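Local structure of cytochrome c, class II (Shewanella frigidimarina, 4ULV) at residues W75-D80 with D123-D128; I54-F59 with S83-F88; E10-A15 with A61-G66. The protein carries a covalently attached heme c, binds diatomic gases and probably serves in gas sensing or electron transfer. All coordinates share one frame; numbering follows the deposited sequence.

In the fold
From the N terminus, helix 5-30 brings in the first half of contact 3, and the chain returns to it in the loop after helix 38-51, at 61-66. Contact 2 opens earlier in the same loop, at 54-59, and closes on helix 78-98 at 83-88, so contacts 2 and 3 cross. Contact 1 opens at 75-80, inside the span of contact 2, and ends at the C terminus, crossing contact 2 but following contact 3 in series. Together they tie the long loop to helices 5-30 and 78-98, and the junction of helices 73-76 and 78-98 to the end of helix 104-125. All three touch the heme, and Phe59 O, bonded by Trp75 NE1, joins contacts 1 and 2.

Contact 1 of 3, residues W75-D80 with D123-D128; sequences WQDKAD and DVYKKD. With HEC (heme c), chain C.
In the four-helix bundle of this cytochrome c', Tyr125 follows shortly after the CXXCH heme-attachment motif, whose Cys118 and Cys121 hold the heme and whose His122 binds its iron. From the last turn of helix 104-125 its ring carries the hydroxyl to Asp77 and Asp80, where helix 78-98 begins. Tyr125 OH donates a short bond of 2.6 Å to Asp80 OD2, which accepts with its anti lone pair, the one pointing away from OD1. OD2 lies at the edge of the ring and in its plane, while the carboxylate itself is turned 42° from that plane. With CG anti to the backbone N (chi1 -178°), Asp80 swings its acid group toward the phenol; aspartate is short enough to end there. The hydroxyl also accepts: a water gives one proton to Tyr125 OH at 2.8 Å and, in one of two conformers of Asp77, the other to Asp77 OD2. Asp77 sits at the N-cap position, but its carboxylate makes no capping bond. Asp77 CB still touches Tyr125 OH, 3.5 Å away. Two acids at a helix N terminus probably interact well with the helix dipole. Tyrosine suits the site because its ring can be buried while its hydroxyl meets the carboxylate of Asp80 and the water. Val124 CG1 lies over the centre of one ring face, 3.5 Å above the plane, and Phe81 meets the ring edge-to-face; Ile74 and Lys73 of helix 73-76 touch it as well. Past the helix end, Lys126 belongs to the heme pocket. Its aliphatic chain, extended until a bend at chi4, runs along the heme: Lys126 CD packs 3.7 Å from heme C4D, and Lys126 CE comes to 3.5 Å from heme CHA.

Contact 2 of 3, residues I54-F59 with S83-F88; sequences IPHEGF and SKMTAF. With HEC (heme c), chain C.
Met85 turns toward His56 with CG anti to the backbone N (chi1 -172°), and two further bends (chi2 72°, chi3 73°) fold the thioether so that its methyl comes back toward Phe59 and the heme. The side chain thus meets two residues of 54-59 at different points along its length. Its CG touches His56 CB at 4.0 Å, the two side chains passing each other at a slant, whereas Met85 CE meets Phe59 CE2 at 4.3 Å. The same methyl, Met85 CE, lies 3.6 Å from heme CBC, against a thioether arm of the cofactor. Methionine suits this place because its unbranched chain can bend at chi2 and chi3 to bring CE between Phe59 and that arm. His56 is amphipathic in use: its CB and ring carbon CD2 face Met85, while NE2 hydrogen-bonds Asp82 in the preceding turn of helix 78-98. Phe59 packs against the heme through CE1, 3.7 Å from heme methyl CMD, and is engaged by Arg12 in a cation-pi contact. The turn that places it is held by backbone bonds, Gly58 N to Pro55 O and Phe59 N to His56 O. Further along the helix, Phe88 presses on the heme, its CB 3.5 Å from heme CMC, with heme CHC over one ring face toward the rim. From the same turn as Phe59, Glu57 makes a salt bridge to Arg44 of the second subunit. Phe59, Met85 and Phe88 thus line the heme c pocket from the connecting loop and helix 78-98 of the cytochrome c' four-helix bundle.

Contact 3 of 3, residues E10-A15 with A61-G66; sequences EYRQAA and AGSDKG. With HEC (heme c), chain C; SO4 (sulfate ion), chain G.
Ser63 is the residue of loop 61-66 that Arg12 of helix 5-30 grasps, and the loop leads up to it from Ala61, whose N donates a hydrogen bond of 2.8 Å to sulfate O4, an ion probably left from crystallisation. Gly62 then turns the chain at a positive phi, which suits a residue without a side chain. At Ser63 two bonds form end-on with the guanidinium. Arg12 NH1 donates to Ser63 OG at 2.8 Å, nearly straight (163°) and in the guanidinium plane. Arg12 NH2 donates to Ser63 O at 2.9 Å, approaching above the carbonyl plane. A small hydroxyl fits here: lodged between the backbone N and the carbonyl carbon (chi1 65°), OG accepts from Arg12 NH1 while also bonding Ile60 O. Asp64 and Ser63 both rest on Trp75. Along the adjoining edge of the guanidinium, Arg12 NE gives heme O2D a bond of 2.7 Å at 167°, and Gln13 NE2 reaches the second oxygen, heme O1D, at 3.0 Å. Arg12 NH1 also bonds Gly58 O, and NH2 bonds Thr68 OG1. Replacing Arg12 by a leucine is likely to leave heme O2D without its charged mate and the acceptors Ser63 O and Gly58 O without their donors, loosening the loop from the helix. One arginine shared between a heme propionate and loop backbone makes this part of the propionate-binding site of the cytochrome c' bundle.

Contact 1 of 3, residues W75-D80 with D123-D128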
# COMPACT_ATOMS: atom_id res chain seq x y z
N TRP A 75 -9.58 -10.19 18.80
CA TRP A 75 -10.33 -9.26 19.59
C TRP A 75 -10.39 -9.61 21.07
O TRP A 75 -10.60 -8.74 21.91
CB TRP A 75 -11.73 -9.05 18.97
CG TRP A 75 -11.58 -8.31 17.65
CD1 TRP A 75 -11.45 -6.93 17.47
CD2 TRP A 75 -11.43 -8.89 16.36
NE1 TRP A 75 -11.21 -6.66 16.17
CE2 TRP A 75 -11.19 -7.84 15.45
CE3 TRP A 75 -11.44 -10.21 15.88
CZ2 TRP A 75 -10.99 -8.05 14.12
CZ3 TRP A 75 -11.23 -10.42 14.54
CH2 TRP A 75 -11.03 -9.35 13.67
N GLN A 76 -10.10 -10.86 21.40
CA GLN A 76 -9.95 -11.22 22.80
C GLN A 76 -8.65 -10.71 23.37
O GLN A 76 -8.62 -10.30 24.56
CB GLN A 76 -10.03 -12.71 23.03
CG GLN A 76 -9.80 -13.00 24.49
CD GLN A 76 -10.45 -14.24 24.94
OE1 GLN A 76 -10.07 -15.33 24.51
NE2 GLN A 76 -11.39 -14.10 25.87
N ASP A 77 -7.60 -10.78 22.57
CA ASP A 77 -6.24 -10.46 22.94
C ASP A 77 -5.71 -9.29 22.08
O ASP A 77 -4.62 -9.42 21.48
CB ASP A 77 -5.43 -11.74 22.74
CG ASP A 77 -5.82 -12.83 23.76
OD1 ASP A 77 -6.54 -12.52 24.74
OD2 ASP A 77 -5.34 -13.94 23.64
N LYS A 78 -6.49 -8.20 21.94
CA LYS A 78 -6.11 -7.17 20.99
C LYS A 78 -4.82 -6.48 21.42
O LYS A 78 -4.10 -6.03 20.56
CB LYS A 78 -7.25 -6.18 20.75
CG LYS A 78 -7.04 -5.26 19.55
CD LYS A 78 -7.43 -5.93 18.25
CE LYS A 78 -7.19 -5.17 16.98
NZ LYS A 78 -7.95 -3.89 16.91
N ALA A 79 -4.54 -6.40 22.73
CA ALA A 79 -3.24 -5.87 23.17
C ALA A 79 -2.08 -6.63 22.56
O ALA A 79 -1.11 -6.06 22.06
CB ALA A 79 -3.18 -5.81 24.66
N ASP A 80 -2.17 -7.96 22.65
CA ASP A 80 -1.10 -8.76 22.09
C ASP A 80 -1.01 -8.61 20.57
O ASP A 80 0.07 -8.49 20.02
CB ASP A 80 -1.20 -10.25 22.47
CG ASP A 80 -0.05 -11.08 21.92
OD1 ASP A 80 1.13 -10.87 22.35
OD2 ASP A 80 -0.34 -11.89 21.03
N ASP A 123 0.49 -17.58 13.19
CA ASP A 123 0.35 -18.80 14.01
C ASP A 123 -0.73 -18.63 15.05
O ASP A 123 -1.48 -19.57 15.34
CB ASP A 123 1.69 -19.10 14.70
CG ASP A 123 2.66 -19.80 13.79
OD1 ASP A 123 2.29 -20.23 12.70
OD2 ASP A 123 3.85 -19.86 14.22
N VAL A 124 -0.86 -17.41 15.59
CA VAL A 124 -1.81 -17.14 16.68
C VAL A 124 -3.17 -16.65 16.18
O VAL A 124 -4.19 -16.99 16.79
CB VAL A 124 -1.18 -16.19 17.74
CG1 VAL A 124 -2.12 -15.94 18.88
CG2 VAL A 124 0.11 -16.75 18.23
N TYR A 125 -3.18 -15.80 15.12
CA TYR A 125 -4.34 -14.99 14.78
C TYR A 125 -4.94 -15.22 13.43
O TYR A 125 -5.96 -14.56 13.11
CB TYR A 125 -3.94 -13.53 14.97
CG TYR A 125 -3.67 -13.18 16.39
CD1 TYR A 125 -4.63 -13.24 17.36
CD2 TYR A 125 -2.40 -12.74 16.78
CE1 TYR A 125 -4.37 -12.92 18.66
CE2 TYR A 125 -2.13 -12.43 18.09
CZ TYR A 125 -3.09 -12.55 19.06
OH TYR A 125 -2.87 -12.27 20.38
N LYS A 126 -4.43 -16.14 12.63
CA LYS A 126 -4.93 -16.39 11.27
C LYS A 126 -5.26 -17.84 11.17
O LYS A 126 -4.59 -18.72 11.66
CB LYS A 126 -3.90 -16.01 10.18
CG LYS A 126 -4.41 -15.97 8.76
CD LYS A 126 -3.33 -15.60 7.77
CE LYS A 126 -3.69 -15.65 6.31
NZ LYS A 126 -3.87 -17.05 5.83
N LYS A 127 -6.36 -18.13 10.47
CA LYS A 127 -6.77 -19.54 10.20
C LYS A 127 -5.67 -20.24 9.45
O LYS A 127 -4.95 -19.65 8.65
CB LYS A 127 -8.08 -19.60 9.39
CG LYS A 127 -9.24 -18.98 10.12
CD LYS A 127 -10.52 -18.97 9.29
CE LYS A 127 -11.58 -18.09 9.96
NZ LYS A 127 -12.79 -17.80 9.15
N ASP A 128 -5.53 -21.54 9.71
CA ASP A 128 -4.66 -22.39 8.89
C ASP A 128 -5.17 -22.56 7.46
O ASP A 128 -4.34 -22.82 6.58
CB ASP A 128 -4.57 -23.79 9.48
CG ASP A 128 -3.79 -23.85 10.76
OD1 ASP A 128 -3.20 -22.83 11.22
OD2 ASP A 128 -3.78 -24.98 11.30
OXT ASP A 128 -6.38 -22.48 7.16
FE HEC C . -0.40 -11.46 7.38
CHA HEC C . -3.42 -12.22 5.94
CHB HEC C . 1.10 -11.90 4.40
CHC HEC C . 2.43 -10.08 8.64
CHD HEC C . -1.98 -10.91 10.34
NA HEC C . -1.09 -11.95 5.47
C1A HEC C . -2.34 -12.26 5.06
C2A HEC C . -2.37 -12.60 3.70
C3A HEC C . -1.08 -12.51 3.27
C4A HEC C . -0.30 -12.09 4.39
CMA HEC C . -0.57 -12.80 1.90
CAA HEC C . -3.61 -13.00 2.90
CBA HEC C . -4.29 -11.75 2.32
CGA HEC C . -5.49 -12.08 1.43
O1A HEC C . -6.54 -12.43 1.98
O2A HEC C . -5.36 -11.95 0.21
NB HEC C . 1.45 -10.95 6.63
C1B HEC C . 1.95 -11.32 5.41
C2B HEC C . 3.34 -11.14 5.29
C3B HEC C . 3.66 -10.62 6.51
C4B HEC C . 2.54 -10.51 7.32
CMB HEC C . 4.21 -11.52 4.16
CAB HEC C . 5.03 -10.20 7.03
CBB HEC C . 5.93 -9.53 6.01
NC HEC C . 0.16 -10.55 9.20
C1C HEC C . 1.42 -10.11 9.57
C2C HEC C . 1.41 -9.70 10.92
C3C HEC C . 0.13 -9.92 11.42
C4C HEC C . -0.60 -10.46 10.29
CMC HEC C . 2.65 -9.16 11.64
CAC HEC C . -0.42 -9.72 12.80
CBC HEC C . 0.17 -8.69 13.70
ND HEC C . -2.39 -11.51 8.03
C1D HEC C . -2.81 -11.39 9.28
C2D HEC C . -4.19 -11.75 9.44
C3D HEC C . -4.61 -12.02 8.17
C4D HEC C . -3.47 -11.93 7.33
CMD HEC C . -5.00 -11.73 10.66
CAD HEC C . -6.01 -12.35 7.75
CBD HEC C . -6.74 -11.15 7.12
CGD HEC C . -8.18 -11.48 6.68
O1D HEC C . -8.35 -12.60 6.08
O2D HEC C . -9.04 -10.66 7.02
O HOH W 1 -3.28 -14.35 22.22

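Contact 2 of 3, residues I54-F59 with S83-F88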
# COMPACT_ATOMS: atom_id res chain seq x y z
N ILE A 54 -0.49 -0.10 7.16
CA ILE A 54 -1.86 -0.01 6.51
C ILE A 54 -2.92 -0.99 7.09
O ILE A 54 -4.01 -0.56 7.42
CB ILE A 54 -1.75 -0.14 5.01
CG1 ILE A 54 -0.88 0.94 4.38
CG2 ILE A 54 -3.15 -0.14 4.32
CD1 ILE A 54 -1.27 2.31 4.61
N PRO A 55 -2.61 -2.28 7.26
CA PRO A 55 -3.75 -3.23 7.50
C PRO A 55 -4.37 -3.16 8.87
O PRO A 55 -5.55 -3.57 9.03
CB PRO A 55 -3.15 -4.63 7.32
CG PRO A 55 -1.66 -4.40 7.55
CD PRO A 55 -1.36 -3.02 7.00
N HIS A 56 -3.65 -2.69 9.92
CA HIS A 56 -4.21 -2.68 11.25
C HIS A 56 -5.62 -2.02 11.32
O HIS A 56 -6.49 -2.50 12.07
CB HIS A 56 -3.24 -2.00 12.20
CG HIS A 56 -3.73 -1.94 13.59
ND1 HIS A 56 -4.36 -0.84 14.11
CD2 HIS A 56 -3.71 -2.85 14.57
CE1 HIS A 56 -4.69 -1.07 15.36
NE2 HIS A 56 -4.32 -2.30 15.66
N GLU A 57 -5.78 -0.90 10.63
CA GLU A 57 -7.03 -0.13 10.62
C GLU A 57 -8.24 -1.01 10.26
O GLU A 57 -9.36 -0.72 10.74
CB GLU A 57 -6.90 1.00 9.63
CG GLU A 57 -8.12 1.95 9.66
CD GLU A 57 -8.02 3.16 8.78
OE1 GLU A 57 -6.94 3.36 8.14
OE2 GLU A 57 -8.99 3.97 8.81
N GLY A 58 -8.03 -2.04 9.45
CA GLY A 58 -9.14 -2.90 9.09
C GLY A 58 -9.64 -3.85 10.17
O GLY A 58 -10.68 -4.49 9.95
N PHE A 59 -8.93 -4.04 11.27
CA PHE A 59 -9.32 -5.03 12.28
C PHE A 59 -10.36 -4.53 13.29
O PHE A 59 -10.13 -4.48 14.52
CB PHE A 59 -8.09 -5.61 12.95
CG PHE A 59 -7.32 -6.54 12.04
CD1 PHE A 59 -7.67 -7.88 11.92
CD2 PHE A 59 -6.27 -6.03 11.23
CE1 PHE A 59 -6.98 -8.67 11.05
CE2 PHE A 59 -5.60 -6.88 10.37
CZ PHE A 59 -5.96 -8.21 10.29
N SER A 83 0.62 -5.33 19.87
CA SER A 83 2.06 -5.40 20.15
C SER A 83 2.78 -6.07 18.98
O SER A 83 3.75 -5.56 18.48
CB SER A 83 2.24 -6.17 21.44
OG SER A 83 3.62 -6.40 21.71
N LYS A 84 2.22 -7.21 18.50
CA LYS A 84 2.82 -7.88 17.32
C LYS A 84 2.80 -6.95 16.09
O LYS A 84 3.74 -6.89 15.29
CB LYS A 84 2.09 -9.20 16.98
CG LYS A 84 2.37 -10.30 17.94
CD LYS A 84 1.75 -11.63 17.44
CE LYS A 84 1.80 -12.81 18.41
NZ LYS A 84 3.11 -12.96 19.05
N MET A 85 1.67 -6.28 15.87
CA MET A 85 1.59 -5.40 14.70
C MET A 85 2.59 -4.24 14.75
O MET A 85 3.22 -3.96 13.73
CB MET A 85 0.17 -4.90 14.51
CG MET A 85 -0.04 -4.14 13.20
SD MET A 85 -0.02 -5.22 11.77
CE MET A 85 -1.60 -6.10 11.87
N THR A 86 2.69 -3.59 15.90
CA THR A 86 3.70 -2.53 16.02
C THR A 86 5.12 -3.01 15.92
O THR A 86 5.97 -2.37 15.30
CB THR A 86 3.47 -1.69 17.28
OG1 THR A 86 3.53 -2.46 18.46
CG2 THR A 86 2.18 -1.03 17.27
N ALA A 87 5.38 -4.22 16.42
CA ALA A 87 6.67 -4.81 16.26
C ALA A 87 6.99 -5.12 14.83
O ALA A 87 8.11 -4.93 14.36
CB ALA A 87 6.83 -6.03 17.13
N PHE A 88 5.92 -5.52 14.08
CA PHE A 88 6.11 -5.73 12.65
C PHE A 88 6.48 -4.41 11.94
O PHE A 88 7.35 -4.36 11.10
CB PHE A 88 4.83 -6.41 12.06
CG PHE A 88 4.74 -6.39 10.57
CD1 PHE A 88 5.80 -6.82 9.77
CD2 PHE A 88 3.52 -6.08 9.93
CE1 PHE A 88 5.69 -6.87 8.40
CE2 PHE A 88 3.43 -6.10 8.55
CZ PHE A 88 4.48 -6.51 7.76
FE HEC C . -0.40 -11.46 7.38
CHA HEC C . -3.42 -12.22 5.94
CHB HEC C . 1.10 -11.90 4.40
CHC HEC C . 2.43 -10.08 8.64
CHD HEC C . -1.98 -10.91 10.34
NA HEC C . -1.09 -11.95 5.47
C1A HEC C . -2.34 -12.26 5.06
C2A HEC C . -2.37 -12.60 3.70
C3A HEC C . -1.08 -12.51 3.27
C4A HEC C . -0.30 -12.09 4.39
CMA HEC C . -0.57 -12.80 1.90
CAA HEC C . -3.61 -13.00 2.90
CBA HEC C . -4.29 -11.75 2.32
CGA HEC C . -5.49 -12.08 1.43
O1A HEC C . -6.54 -12.43 1.98
O2A HEC C . -5.36 -11.95 0.21
NB HEC C . 1.45 -10.95 6.63
C1B HEC C . 1.95 -11.32 5.41
C2B HEC C . 3.34 -11.14 5.29
C3B HEC C . 3.66 -10.62 6.51
C4B HEC C . 2.54 -10.51 7.32
CMB HEC C . 4.21 -11.52 4.16
CAB HEC C . 5.03 -10.20 7.03
CBB HEC C . 5.93 -9.53 6.01
NC HEC C . 0.16 -10.55 9.20
C1C HEC C . 1.42 -10.11 9.57
C2C HEC C . 1.41 -9.70 10.92
C3C HEC C . 0.13 -9.92 11.42
C4C HEC C . -0.60 -10.46 10.29
CMC HEC C . 2.65 -9.16 11.64
CAC HEC C . -0.42 -9.72 12.80
CBC HEC C . 0.17 -8.69 13.70
ND HEC C . -2.39 -11.51 8.03
C1D HEC C . -2.81 -11.39 9.28
C2D HEC C . -4.19 -11.75 9.44
C3D HEC C . -4.61 -12.02 8.17
C4D HEC C . -3.47 -11.93 7.33
CMD HEC C . -5.00 -11.73 10.66
CAD HEC C . -6.01 -12.35 7.75
CBD HEC C . -6.74 -11.15 7.12
CGD HEC C . -8.18 -11.48 6.68
O1D HEC C . -8.35 -12.60 6.08
O2D HEC C . -9.04 -10.66 7.02

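Contact 3 of 3, residues E10-A15 with A61-G66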
# COMPACT_ATOMS: atom_id res chain seq x y z
N GLU A 10 -11.79 -6.36 3.24
CA GLU A 10 -11.17 -6.22 1.96
C GLU A 10 -9.94 -5.28 2.02
O GLU A 10 -8.96 -5.54 1.34
CB GLU A 10 -12.20 -5.72 0.92
CG GLU A 10 -13.16 -6.86 0.60
CD GLU A 10 -14.45 -6.46 -0.09
OE1 GLU A 10 -14.48 -5.37 -0.67
OE2 GLU A 10 -15.45 -7.26 -0.08
N TYR A 11 -10.06 -4.24 2.82
CA TYR A 11 -8.95 -3.28 2.99
C TYR A 11 -7.72 -4.00 3.57
O TYR A 11 -6.59 -3.89 3.01
CB TYR A 11 -9.43 -2.16 3.88
CG TYR A 11 -8.44 -1.03 4.11
CD1 TYR A 11 -8.37 0.04 3.25
CD2 TYR A 11 -7.60 -1.05 5.21
CE1 TYR A 11 -7.50 1.09 3.48
CE2 TYR A 11 -6.69 -0.03 5.43
CZ TYR A 11 -6.65 1.03 4.55
OH TYR A 11 -5.79 2.11 4.70
N ARG A 12 -7.90 -4.71 4.69
CA ARG A 12 -6.69 -5.35 5.29
C ARG A 12 -6.12 -6.44 4.38
O ARG A 12 -4.92 -6.60 4.27
CB ARG A 12 -6.96 -5.84 6.71
CG ARG A 12 -7.86 -7.08 6.81
CD ARG A 12 -8.68 -7.00 8.06
NE ARG A 12 -9.41 -8.26 8.31
CZ ARG A 12 -10.40 -8.36 9.20
NH1 ARG A 12 -10.87 -7.29 9.83
NH2 ARG A 12 -10.95 -9.54 9.47
N GLN A 13 -7.00 -7.24 3.75
CA GLN A 13 -6.54 -8.27 2.78
C GLN A 13 -5.74 -7.71 1.58
O GLN A 13 -4.69 -8.23 1.19
CB GLN A 13 -7.69 -9.13 2.27
CG GLN A 13 -8.33 -9.96 3.38
CD GLN A 13 -9.58 -10.71 2.91
OE1 GLN A 13 -10.24 -10.30 1.94
NE2 GLN A 13 -9.91 -11.78 3.63
N ALA A 14 -6.23 -6.58 1.06
CA ALA A 14 -5.57 -5.91 -0.06
C ALA A 14 -4.15 -5.48 0.37
O ALA A 14 -3.20 -5.72 -0.35
CB ALA A 14 -6.33 -4.68 -0.50
N ALA A 15 -4.08 -4.95 1.59
CA ALA A 15 -2.74 -4.50 2.09
C ALA A 15 -1.76 -5.65 2.27
O ALA A 15 -0.61 -5.59 1.85
CB ALA A 15 -2.96 -3.71 3.41
N ALA A 61 -13.94 -4.30 15.38
CA ALA A 61 -14.76 -5.24 16.14
C ALA A 61 -15.85 -5.90 15.29
O ALA A 61 -16.50 -5.23 14.47
CB ALA A 61 -15.39 -4.56 17.36
N GLY A 62 -16.04 -7.21 15.49
CA GLY A 62 -17.07 -7.98 14.77
C GLY A 62 -16.64 -8.51 13.41
O GLY A 62 -17.38 -9.31 12.80
N SER A 63 -15.44 -8.13 12.94
CA SER A 63 -15.02 -8.53 11.61
C SER A 63 -14.25 -9.83 11.62
O SER A 63 -13.55 -10.12 10.66
CB SER A 63 -14.29 -7.41 10.90
OG SER A 63 -13.02 -7.06 11.59
N ASP A 64 -14.45 -10.65 12.66
CA ASP A 64 -14.19 -12.08 12.55
C ASP A 64 -15.27 -12.80 11.70
O ASP A 64 -15.05 -13.89 11.22
CB ASP A 64 -14.10 -12.68 13.95
CG ASP A 64 -15.41 -12.65 14.71
OD1 ASP A 64 -15.88 -11.53 14.98
OD2 ASP A 64 -15.99 -13.77 14.97
N LYS A 65 -16.43 -12.15 11.56
CA LYS A 65 -17.52 -12.61 10.72
C LYS A 65 -17.31 -12.05 9.33
O LYS A 65 -16.85 -10.89 9.19
CB LYS A 65 -18.87 -12.18 11.32
CG LYS A 65 -19.08 -12.79 12.73
CD LYS A 65 -20.30 -12.23 13.47
N GLY A 66 -17.63 -12.81 8.31
CA GLY A 66 -17.38 -12.45 6.94
C GLY A 66 -16.40 -13.34 6.22
O GLY A 66 -16.03 -14.41 6.73
FE HEC C . -0.40 -11.46 7.38
CHA HEC C . -3.42 -12.22 5.94
CHB HEC C . 1.10 -11.90 4.40
CHC HEC C . 2.43 -10.08 8.64
CHD HEC C . -1.98 -10.91 10.34
NA HEC C . -1.09 -11.95 5.47
C1A HEC C . -2.34 -12.26 5.06
C2A HEC C . -2.37 -12.60 3.70
C3A HEC C . -1.08 -12.51 3.27
C4A HEC C . -0.30 -12.09 4.39
CMA HEC C . -0.57 -12.80 1.90
CAA HEC C . -3.61 -13.00 2.90
CBA HEC C . -4.29 -11.75 2.32
CGA HEC C . -5.49 -12.08 1.43
O1A HEC C . -6.54 -12.43 1.98
O2A HEC C . -5.36 -11.95 0.21
NB HEC C . 1.45 -10.95 6.63
C1B HEC C . 1.95 -11.32 5.41
C2B HEC C . 3.34 -11.14 5.29
C3B HEC C . 3.66 -10.62 6.51
C4B HEC C . 2.54 -10.51 7.32
CMB HEC C . 4.21 -11.52 4.16
CAB HEC C . 5.03 -10.20 7.03
CBB HEC C . 5.93 -9.53 6.01
NC HEC C . 0.16 -10.55 9.20
C1C HEC C . 1.42 -10.11 9.57
C2C HEC C . 1.41 -9.70 10.92
C3C HEC C . 0.13 -9.92 11.42
C4C HEC C . -0.60 -10.46 10.29
CMC HEC C . 2.65 -9.16 11.64
CAC HEC C . -0.42 -9.72 12.80
CBC HEC C . 0.17 -8.69 13.70
ND HEC C . -2.39 -11.51 8.03
C1D HEC C . -2.81 -11.39 9.28
C2D HEC C . -4.19 -11.75 9.44
C3D HEC C . -4.61 -12.02 8.17
C4D HEC C . -3.47 -11.93 7.33
CMD HEC C . -5.00 -11.73 10.66
CAD HEC C . -6.01 -12.35 7.75
CBD HEC C . -6.74 -11.15 7.12
CGD HEC C . -8.18 -11.48 6.68
O1D HEC C . -8.35 -12.60 6.08
O2D HEC C . -9.04 -10.66 7.02
S SO4 G . -14.19 -0.43 16.04
O1 SO4 G . -15.49 -0.74 15.48
O2 SO4 G . -14.32 0.51 17.17
O3 SO4 G . -13.38 0.20 15.00
O4 SO4 G . -13.61 -1.70 16.47